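PDB 3JY6: transcriptional regulator, LacI family from Lactobacillus brevis, which probably acts as a DNA-binding transcription regulator of the LacI family, its periplasmic-binding-protein-like part being the portion in this crystal. Local coordinates for residues D152-E157 and I176-Q181; T116-Q121 and K182-A187; L129-E134 and E190-E195. All coordinates share one frame; numbering follows the deposited sequence.

All three contacts belong to the subdomain built on the four-stranded parallel sheet 152-158, 125-131, 183-187, 211-215. Contacts 1 and 2 lie about 11 Å apart between centres, and H125 joins them: its NE2 is bonded to D154 of contact 1 and its ND1 to T183 of contact 2. Contact 3 lies further off, about 16 Å from contact 1 and 17 Å from contact 2, centre to centre; backbone links between F186 and L129 and between L156 and T130 bind it to both. Contact 3 is buried at the C-terminal end of strand 125-131, the sheet end that borders the effector cleft in LacI relatives; a similar role here is only inferred.

Contact 1: D152-E157 and I176-Q181; sequences DVDVLE and ITQNDQ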
loop_
_atom_site.group_PDB
_atom_site.type_symbol
_atom_site.label_atom_id
_atom_site.label_comp_id
_atom_site.label_asym_id
_atom_site.label_seq_id
_atom_site.Cartn_x
_atom_site.Cartn_y
_atom_site.Cartn_z
ATOM N N ASP A 152 -30.685 11.142 11.301
ATOM C CA ASP A 152 -30.105 10.293 12.324
ATOM C C ASP A 152 -28.663 9.998 11.953
ATOM O O ASP A 152 -28.407 9.206 11.046
ATOM C CB ASP A 152 -30.898 8.989 12.413
ATOM C CG ASP A 152 -30.509 8.145 13.611
ATOM O OD1 ASP A 152 -29.566 8.527 14.331
ATOM O OD2 ASP A 152 -31.152 7.094 13.832
ATOM N N VAL A 153 -27.729 10.646 12.651
ATOM C CA VAL A 153 -26.308 10.451 12.399
ATOM C C VAL A 153 -25.571 10.235 13.709
ATOM O O VAL A 153 -25.646 11.059 14.612
ATOM C CB VAL A 153 -25.684 11.672 11.687
ATOM C CG1 VAL A 153 -24.199 11.439 11.452
ATOM C CG2 VAL A 153 -26.389 11.924 10.379
ATOM N N ASP A 154 -24.875 9.112 13.813
ATOM C CA ASP A 154 -24.101 8.795 15.003
ATOM C C ASP A 154 -22.644 8.751 14.570
ATOM O O ASP A 154 -22.349 8.421 13.422
ATOM C CB ASP A 154 -24.531 7.446 15.565
ATOM C CG ASP A 154 -25.944 7.474 16.112
ATOM O OD1 ASP A 154 -26.226 8.327 16.991
ATOM O OD2 ASP A 154 -26.775 6.647 15.667
ATOM N N VAL A 155 -21.726 9.082 15.468
ATOM C CA VAL A 155 -20.314 9.086 15.097
ATOM C C VAL A 155 -19.436 8.239 16.002
ATOM O O VAL A 155 -19.593 8.249 17.217
ATOM C CB VAL A 155 -19.766 10.531 15.068
ATOM C CG1 VAL A 155 -19.903 11.163 16.425
ATOM C CG2 VAL A 155 -18.308 10.543 14.629
ATOM N N LEU A 156 -18.518 7.493 15.395
ATOM C CA LEU A 156 -17.594 6.647 16.138
ATOM C C LEU A 156 -16.155 6.999 15.800
ATOM O O LEU A 156 -15.594 6.551 14.789
ATOM C CB LEU A 156 -17.844 5.165 15.850
ATOM C CG LEU A 156 -16.787 4.183 16.373
ATOM C CD1 LEU A 156 -16.409 4.504 17.813
ATOM C CD2 LEU A 156 -17.309 2.766 16.261
ATOM N N GLU A 157 -15.568 7.812 16.667
ATOM C CA GLU A 157 -14.195 8.248 16.516
ATOM C C GLU A 157 -13.241 7.172 17.007
ATOM O O GLU A 157 -13.456 6.560 18.055
ATOM C CB GLU A 157 -13.990 9.543 17.291
ATOM C CG GLU A 157 -14.763 10.695 16.688
ATOM C CD GLU A 157 -14.628 11.974 17.476
ATOM O OE1 GLU A 157 -15.434 12.201 18.406
ATOM O OE2 GLU A 157 -13.703 12.753 17.163
ATOM N N ILE A 176 -24.852 0.532 14.783
ATOM C CA ILE A 176 -25.567 0.090 13.590
ATOM C C ILE A 176 -26.907 -0.560 13.937
ATOM O O ILE A 176 -27.914 -0.364 13.260
ATOM C CB ILE A 176 -24.736 -0.960 12.796
ATOM C CG1 ILE A 176 -23.565 -0.280 12.089
ATOM C CG2 ILE A 176 -25.623 -1.678 11.775
ATOM C CD1 ILE A 176 -22.686 -1.250 11.324
ATOM N N THR A 177 -26.901 -1.317 15.021
ATOM C CA THR A 177 -28.057 -2.077 15.448
ATOM C C THR A 177 -29.029 -1.469 16.468
ATOM O O THR A 177 -29.972 -2.148 16.884
ATOM C CB THR A 177 -27.565 -3.422 15.996
ATOM O OG1 THR A 177 -28.622 -4.377 15.940
ATOM C CG2 THR A 177 -27.093 -3.269 17.438
ATOM N N GLN A 178 -28.840 -0.213 16.863
ATOM C CA GLN A 178 -29.730 0.363 17.869
ATOM C C GLN A 178 -31.197 0.515 17.478
ATOM O O GLN A 178 -32.078 0.299 18.305
ATOM C CB GLN A 178 -29.189 1.705 18.390
ATOM C CG GLN A 178 -29.045 2.803 17.366
ATOM C CD GLN A 178 -28.533 4.095 17.984
ATOM O OE1 GLN A 178 -28.168 4.130 19.162
ATOM N NE2 GLN A 178 -28.497 5.161 17.191
ATOM N N ASN A 179 -31.484 0.891 16.238
ATOM C CA ASN A 179 -32.880 1.022 15.844
ATOM C C ASN A 179 -33.214 0.339 14.515
ATOM O O ASN A 179 -32.376 -0.341 13.921
ATOM C CB ASN A 179 -33.307 2.503 15.823
ATOM C CG ASN A 179 -32.337 3.395 15.065
ATOM O OD1 ASN A 179 -32.089 3.194 13.875
ATOM N ND2 ASN A 179 -31.789 4.402 15.758
ATOM N N ASP A 180 -34.452 0.508 14.066
ATOM C CA ASP A 180 -34.896 -0.114 12.823
ATOM C C ASP A 180 -34.676 0.687 11.547
ATOM O O ASP A 180 -34.898 0.171 10.449
ATOM C CB ASP A 180 -36.367 -0.504 12.926
ATOM C CG ASP A 180 -36.590 -1.655 13.879
ATOM O OD1 ASP A 180 -35.672 -2.498 14.024
ATOM O OD2 ASP A 180 -37.684 -1.732 14.476
ATOM N N GLN A 181 -34.249 1.937 11.680
ATOM C CA GLN A 181 -33.991 2.751 10.500
ATOM C C GLN A 181 -32.940 2.054 9.639
ATOM O O GLN A 181 -31.983 1.492 10.175
ATOM C CB GLN A 181 -33.509 4.152 10.920
ATOM C CG GLN A 181 -34.658 5.146 11.108
ATOM C CD GLN A 181 -34.244 6.491 11.705
ATOM O OE1 GLN A 181 -33.178 7.036 11.399
ATOM N NE2 GLN A 181 -35.113 7.045 12.552
#
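D152 and Q181 mark one end of this contact, their CA atoms 8.7 Å apart, and the CA atoms of D154 and I176 come to 8.9 Å at the other. The edge strand 152-157 therefore runs past residues 176-181, the end of a helix and the turn that follows it, at a separation that side chains must bridge. Two aspartates, D152 and D154, with V153 between them and so on the same side of the strand, reach across. D152 OD2 receives a weak hydrogen bond from N179 ND2 at 3.4 Å, bent to 140° at the hydrogen, with the carboxylate and amide planes turned 50° apart. The CG of D152 is trans to the backbone N (chi1 -170°), which carries the carboxylate out to the turn. N179 also works within its own turn: its OD1 accepts a long, weak bond from Q181 N at 3.3 Å, so one amide touches both the strand and the loop backbone. Beside it, the extended Q178 comes from the opposite direction to D154, with NE2 2.7 Å from D154 OD2. The angle there is too poor for a hydrogen bond; the true partner of that oxygen is H125 NE2. This is a sparse, polar surface contact. It lies in the beta-alpha-beta crossover from strand 152-158 through helix 165-177 to strand 183-187, which passes over strand 125-131. D154 and L156 touch L175 of the helix, while backbone bonds from D152, D154 and L156 tie their strand to 125-131.

Contact 2: T116-Q121 and K182-A187; sequences TAFRQQ and KTVAFA
The F118 ring carries the V184 CG1 methyl over one face, 3.6 Å above the plane and shifted toward the rim. That is a CH-pi contact: CG1 lies 3.8 Å from the ring centroid and 17° off its normal, with F118 CD1 the closest ring atom. Around the same phenyl group, T212 and T214 of strand 211-215 also touch F118. This is helix-on-sheet packing in the Rossmann-like parallel alpha/beta subdomain of a periplasmic-binding-protein fold. Helix 107-119 lies against one side of the sheet, and the chain then enters it as strand 125-131, next to 183-187. V184 points from the inner strand 183-187 toward the helix, where its second methyl, CG2, meets F118 CB at 4.1 Å. The CA atoms of the two residues stand 7.5 Å apart, so the two side chains meet directly between helix and strand. T212 and Y123 touch V184 as well, so that the helix, a loop and the neighbouring strand pack together around it.

The second link is polar and lies nearer the surface. Q121 N is bonded to F118 O at 3.1 Å, and the backbone carbonyl of Q121 is met by the lysine at the start of the strand segment. K182 also makes a cation-pi contact with Y123, which gives its ammonium a second partner. The positive ammonium beside this carbonyl, just beyond helix 107-119, is likely to be favourable electrostatically. A bend at chi3 (72°) brings the lysine tip round to the Q121 carbonyl, and K182 NZ, tilted 21° from the carbonyl plane, donates to Q121 O at 2.8 Å.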
loop_
_atom_site.group_PDB
_atom_site.type_symbol
_atom_site.label_atom_id
_atom_site.label_comp_id
_atom_site.label_asym_id
_atom_site.label_seq_id
_atom_site.Cartn_x
_atom_site.Cartn_y
_atom_site.Cartn_z
ATOM N N THR A 116 -26.829 11.798 0.396
ATOM C CA THR A 116 -28.089 12.056 -0.284
ATOM C C THR A 116 -28.487 10.864 -1.139
ATOM O O THR A 116 -29.646 10.448 -1.134
ATOM C CB THR A 116 -27.986 13.336 -1.147
ATOM O OG1 THR A 116 -27.907 14.469 -0.271
ATOM C CG2 THR A 116 -29.201 13.486 -2.085
ATOM N N ALA A 117 -27.524 10.305 -1.864
ATOM C CA ALA A 117 -27.789 9.145 -2.711
ATOM C C ALA A 117 -28.279 7.977 -1.863
ATOM O O ALA A 117 -29.162 7.225 -2.281
ATOM C CB ALA A 117 -26.530 8.748 -3.458
ATOM N N PHE A 118 -27.699 7.821 -0.672
ATOM C CA PHE A 118 -28.088 6.737 0.227
ATOM C C PHE A 118 -29.449 6.968 0.878
ATOM O O PHE A 118 -30.203 6.022 1.086
ATOM C CB PHE A 118 -27.005 6.505 1.287
ATOM C CG PHE A 118 -25.935 5.557 0.833
ATOM C CD1 PHE A 118 -26.199 4.193 0.755
ATOM C CD2 PHE A 118 -24.695 6.031 0.398
ATOM C CE1 PHE A 118 -25.251 3.310 0.241
ATOM C CE2 PHE A 118 -23.734 5.159 -0.121
ATOM C CZ PHE A 118 -24.009 3.793 -0.202
ATOM N N ARG A 119 -29.764 8.222 1.186
ATOM C CA ARG A 119 -31.056 8.559 1.783
ATOM C C ARG A 119 -32.187 8.220 0.818
ATOM O O ARG A 119 -33.222 7.703 1.222
ATOM C CB ARG A 119 -31.118 10.051 2.104
ATOM C CG ARG A 119 -30.469 10.421 3.411
ATOM C CD ARG A 119 -31.525 10.561 4.489
ATOM N NE ARG A 119 -32.150 11.883 4.472
ATOM C CZ ARG A 119 -33.216 12.211 5.196
ATOM N NH1 ARG A 119 -33.781 11.307 5.989
ATOM N NH2 ARG A 119 -33.703 13.444 5.144
ATOM N N GLN A 120 -31.979 8.518 -0.461
ATOM C CA GLN A 120 -32.993 8.262 -1.475
ATOM C C GLN A 120 -33.295 6.773 -1.615
ATOM O O GLN A 120 -34.334 6.392 -2.155
ATOM C CB GLN A 120 -32.550 8.865 -2.809
ATOM C CG GLN A 120 -32.312 10.370 -2.702
ATOM C CD GLN A 120 -31.756 10.986 -3.970
ATOM O OE1 GLN A 120 -30.806 10.475 -4.561
ATOM N NE2 GLN A 120 -32.337 12.101 -4.382
ATOM N N GLN A 121 -32.396 5.932 -1.112
ATOM C CA GLN A 121 -32.615 4.496 -1.183
ATOM C C GLN A 121 -33.226 3.978 0.112
ATOM O O GLN A 121 -33.432 2.778 0.262
ATOM C CB GLN A 121 -31.308 3.750 -1.462
ATOM C CG GLN A 121 -30.638 4.153 -2.756
ATOM C CD GLN A 121 -30.081 2.971 -3.529
ATOM O OE1 GLN A 121 -29.266 2.193 -3.018
ATOM N NE2 GLN A 121 -30.520 2.831 -4.779
ATOM N N LYS A 182 -33.135 2.047 8.316
ATOM C CA LYS A 182 -32.150 1.441 7.421
ATOM C C LYS A 182 -30.900 2.237 7.728
ATOM O O LYS A 182 -30.965 3.452 7.917
ATOM C CB LYS A 182 -32.531 1.602 5.940
ATOM C CG LYS A 182 -33.622 0.658 5.469
ATOM C CD LYS A 182 -33.942 0.830 3.977
ATOM C CE LYS A 182 -32.827 0.297 3.076
ATOM N NZ LYS A 182 -33.199 0.325 1.623
ATOM N N THR A 183 -29.766 1.550 7.772
ATOM C CA THR A 183 -28.516 2.191 8.148
ATOM C C THR A 183 -27.364 2.055 7.162
ATOM O O THR A 183 -27.212 1.019 6.517
ATOM C CB THR A 183 -28.042 1.619 9.501
ATOM O OG1 THR A 183 -29.091 1.753 10.463
ATOM C CG2 THR A 183 -26.793 2.349 9.998
ATOM N N VAL A 184 -26.554 3.110 7.070
ATOM C CA VAL A 184 -25.356 3.118 6.230
ATOM C C VAL A 184 -24.153 3.327 7.150
ATOM O O VAL A 184 -24.093 4.331 7.873
ATOM C CB VAL A 184 -25.259 4.320 5.268
ATOM C CG1 VAL A 184 -24.615 3.883 3.966
ATOM C CG2 VAL A 184 -26.581 4.986 5.089
ATOM N N ALA A 185 -23.207 2.398 7.124
ATOM C CA ALA A 185 -21.992 2.550 7.912
ATOM C C ALA A 185 -21.096 3.322 6.928
ATOM O O ALA A 185 -20.773 2.813 5.853
ATOM C CB ALA A 185 -21.399 1.188 8.247
ATOM N N PHE A 186 -20.726 4.552 7.286
ATOM C CA PHE A 186 -19.924 5.424 6.419
ATOM C C PHE A 186 -18.513 5.672 6.985
ATOM O O PHE A 186 -18.341 6.390 7.969
ATOM C CB PHE A 186 -20.694 6.743 6.257
ATOM C CG PHE A 186 -20.314 7.574 5.046
ATOM C CD1 PHE A 186 -21.284 8.369 4.431
ATOM C CD2 PHE A 186 -19.009 7.636 4.577
ATOM C CE1 PHE A 186 -20.961 9.212 3.373
ATOM C CE2 PHE A 186 -18.670 8.473 3.524
ATOM C CZ PHE A 186 -19.647 9.266 2.918
ATOM N N ALA A 187 -17.516 5.058 6.360
ATOM C CA ALA A 187 -16.126 5.212 6.780
ATOM C C ALA A 187 -15.533 6.455 6.115
ATOM O O ALA A 187 -15.608 6.617 4.896
ATOM C CB ALA A 187 -15.320 3.969 6.394
#

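Contact 3: L129-E134 and E190-E195; sequences LTSELE and ERWLLE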
loop_
_atom_site.group_PDB
_atom_site.type_symbol
_atom_site.label_atom_id
_atom_site.label_comp_id
_atom_site.label_asym_id
_atom_site.label_seq_id
_atom_site.Cartn_x
_atom_site.Cartn_y
_atom_site.Cartn_z
ATOM N N LEU A 129 -17.853 6.301 10.803
ATOM C CA LEU A 129 -16.673 5.691 11.413
ATOM C C LEU A 129 -15.502 6.552 10.952
ATOM O O LEU A 129 -15.280 6.703 9.743
ATOM C CB LEU A 129 -16.500 4.251 10.935
ATOM C CG LEU A 129 -15.291 3.469 11.458
ATOM C CD1 LEU A 129 -15.307 3.406 12.994
ATOM C CD2 LEU A 129 -15.312 2.069 10.850
ATOM N N THR A 130 -14.740 7.105 11.897
ATOM C CA THR A 130 -13.649 8.001 11.515
ATOM C C THR A 130 -12.489 8.123 12.509
ATOM O O THR A 130 -12.577 7.692 13.665
ATOM C CB THR A 130 -14.216 9.428 11.313
ATOM O OG1 THR A 130 -13.193 10.310 10.850
ATOM C CG2 THR A 130 -14.742 9.969 12.634
ATOM N N SER A 131 -11.392 8.710 12.042
ATOM C CA SER A 131 -10.264 8.974 12.922
ATOM C C SER A 131 -10.730 10.275 13.574
ATOM O O SER A 131 -11.591 10.956 13.022
ATOM C CB SER A 131 -8.977 9.209 12.133
ATOM O OG SER A 131 -8.571 8.027 11.465
ATOM N N GLU A 132 -10.181 10.621 14.732
ATOM C CA GLU A 132 -10.596 11.832 15.438
ATOM C C GLU A 132 -10.824 13.065 14.562
ATOM O O GLU A 132 -9.931 13.499 13.831
ATOM C CB GLU A 132 -9.593 12.137 16.552
ATOM C CG GLU A 132 -9.595 11.063 17.636
ATOM C CD GLU A 132 -8.587 11.327 18.735
ATOM O OE1 GLU A 132 -8.656 12.411 19.362
ATOM O OE2 GLU A 132 -7.728 10.450 18.973
ATOM N N LEU A 133 -12.031 13.621 14.660
ATOM C CA LEU A 133 -12.439 14.790 13.880
ATOM C C LEU A 133 -11.623 16.071 14.077
ATOM O O LEU A 133 -11.263 16.724 13.095
ATOM C CB LEU A 133 -13.924 15.090 14.134
ATOM C CG LEU A 133 -14.936 14.128 13.501
ATOM C CD1 LEU A 133 -16.281 14.237 14.205
ATOM C CD2 LEU A 133 -15.079 14.443 12.017
ATOM N N GLU A 134 -11.334 16.444 15.322
ATOM C CA GLU A 134 -10.563 17.666 15.561
ATOM C C GLU A 134 -9.197 17.623 14.879
ATOM O O GLU A 134 -8.723 18.632 14.363
ATOM C CB GLU A 134 -10.376 17.917 17.063
ATOM C CG GLU A 134 -9.589 19.188 17.366
ATOM C CD GLU A 134 -9.672 19.613 18.827
ATOM O OE1 GLU A 134 -10.638 20.316 19.196
ATOM O OE2 GLU A 134 -8.769 19.238 19.610
ATOM N N GLU A 190 -10.149 5.136 4.350
ATOM C CA GLU A 190 -10.017 3.802 3.789
ATOM C C GLU A 190 -9.671 2.681 4.787
ATOM O O GLU A 190 -10.300 1.616 4.767
ATOM C CB GLU A 190 -8.995 3.845 2.641
ATOM C CG GLU A 190 -8.819 2.532 1.898
ATOM C CD GLU A 190 -8.501 2.717 0.417
ATOM O OE1 GLU A 190 -7.598 3.510 0.063
ATOM O OE2 GLU A 190 -9.162 2.057 -0.405
ATOM N N ARG A 191 -8.696 2.912 5.661
ATOM C CA ARG A 191 -8.284 1.883 6.617
ATOM C C ARG A 191 -9.410 1.324 7.472
ATOM O O ARG A 191 -9.470 0.121 7.715
ATOM C CB ARG A 191 -7.173 2.414 7.527
ATOM C CG ARG A 191 -7.533 3.680 8.279
ATOM C CD ARG A 191 -6.328 4.180 9.074
ATOM N NE ARG A 191 -5.926 3.207 10.085
ATOM C CZ ARG A 191 -4.892 3.360 10.906
ATOM N NH1 ARG A 191 -4.146 4.458 10.835
ATOM N NH2 ARG A 191 -4.600 2.418 11.794
ATOM N N TRP A 192 -10.296 2.196 7.936
ATOM C CA TRP A 192 -11.413 1.769 8.766
ATOM C C TRP A 192 -12.376 0.887 7.980
ATOM O O TRP A 192 -12.906 -0.087 8.512
ATOM C CB TRP A 192 -12.129 2.996 9.324
ATOM C CG TRP A 192 -11.231 3.868 10.181
ATOM C CD1 TRP A 192 -11.213 5.231 10.225
ATOM C CD2 TRP A 192 -10.216 3.427 11.092
ATOM N NE1 TRP A 192 -10.242 5.672 11.105
ATOM C CE2 TRP A 192 -9.621 4.583 11.653
ATOM C CE3 TRP A 192 -9.753 2.166 11.500
ATOM C CZ2 TRP A 192 -8.575 4.517 12.589
ATOM C CZ3 TRP A 192 -8.709 2.100 12.434
ATOM C CH2 TRP A 192 -8.138 3.273 12.967
ATOM N N LEU A 193 -12.590 1.215 6.708
ATOM C CA LEU A 193 -13.483 0.418 5.879
ATOM C C LEU A 193 -12.848 -0.956 5.673
ATOM O O LEU A 193 -13.525 -1.983 5.745
ATOM C CB LEU A 193 -13.724 1.132 4.534
ATOM C CG LEU A 193 -14.813 0.617 3.588
ATOM C CD1 LEU A 193 -15.325 1.761 2.735
ATOM C CD2 LEU A 193 -14.262 -0.507 2.710
ATOM N N LEU A 194 -11.533 -0.972 5.466
ATOM C CA LEU A 194 -10.808 -2.216 5.223
ATOM C C LEU A 194 -10.673 -3.086 6.459
ATOM O O LEU A 194 -10.674 -4.300 6.358
ATOM C CB LEU A 194 -9.399 -1.928 4.674
ATOM C CG LEU A 194 -9.259 -1.117 3.384
ATOM C CD1 LEU A 194 -7.799 -0.784 3.151
ATOM C CD2 LEU A 194 -9.822 -1.900 2.211
ATOM N N GLU A 195 -10.567 -2.464 7.624
ATOM C CA GLU A 195 -10.400 -3.220 8.851
ATOM C C GLU A 195 -11.681 -3.759 9.483
ATOM O O GLU A 195 -11.706 -4.905 9.943
ATOM C CB GLU A 195 -9.650 -2.373 9.890
ATOM C CG GLU A 195 -9.186 -3.165 11.106
ATOM C CD GLU A 195 -8.476 -2.311 12.131
ATOM O OE1 GLU A 195 -7.798 -1.337 11.737
ATOM O OE2 GLU A 195 -8.584 -2.625 13.336
#
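W192 reaches from helix 190-195 to the end of strand 129-131, where L129, T130 and S131 receive it in turn. This is the C-terminal end of strand 125-131, on the side of the sheet that borders the effector cleft in LacI relatives. The segment axes approach to 8.3 Å, with 132° between their N-to-C directions. At its root, W192 CB meets L129 CD2 at 3.6 Å, the leucine and tryptophan side chains crossing at about a right angle. CG stands beside the backbone N (chi1 -60°), directing the indole along the strand end. Next, W192 CD1 comes to 3.9 Å from T130 C. W192 NE1 then donates to S131 OG at 2.9 Å, with 146° at the hydrogen. The hydroxyl lies at the indole edge, tilted a little out of the ring plane, and S131 CB is in that plane. Beyond NE1, W192 CE2 and CZ2 pass the same hydroxyl, CZ2 at 3.7 Å from S131 OG. One face of the indole is covered from within the helix by R191 CG, which sits over its centre, while Y163 meets W192 edge to face.

T130 OG1 donates to S131 O at 2.8 Å, on a lone pair in the carbonyl plane, bracing the backbone where the strand ends. An alanine in place of W192 would probably leave the S131 hydroxyl without its indole donor and open a gap beside L129 and the T130 backbone.

S131 OG is bonded to E160 OE2 as well, and E160 OE1 forms a salt bridge with R191. Indole N-H, serine hydroxyl, carboxylate and guanidinium thus form a continuous polar chain: with NE1 as donor, the serine proton is probably turned to the glutamate, so the buried indole N-H and S131 hydroxyl both find complementary partners.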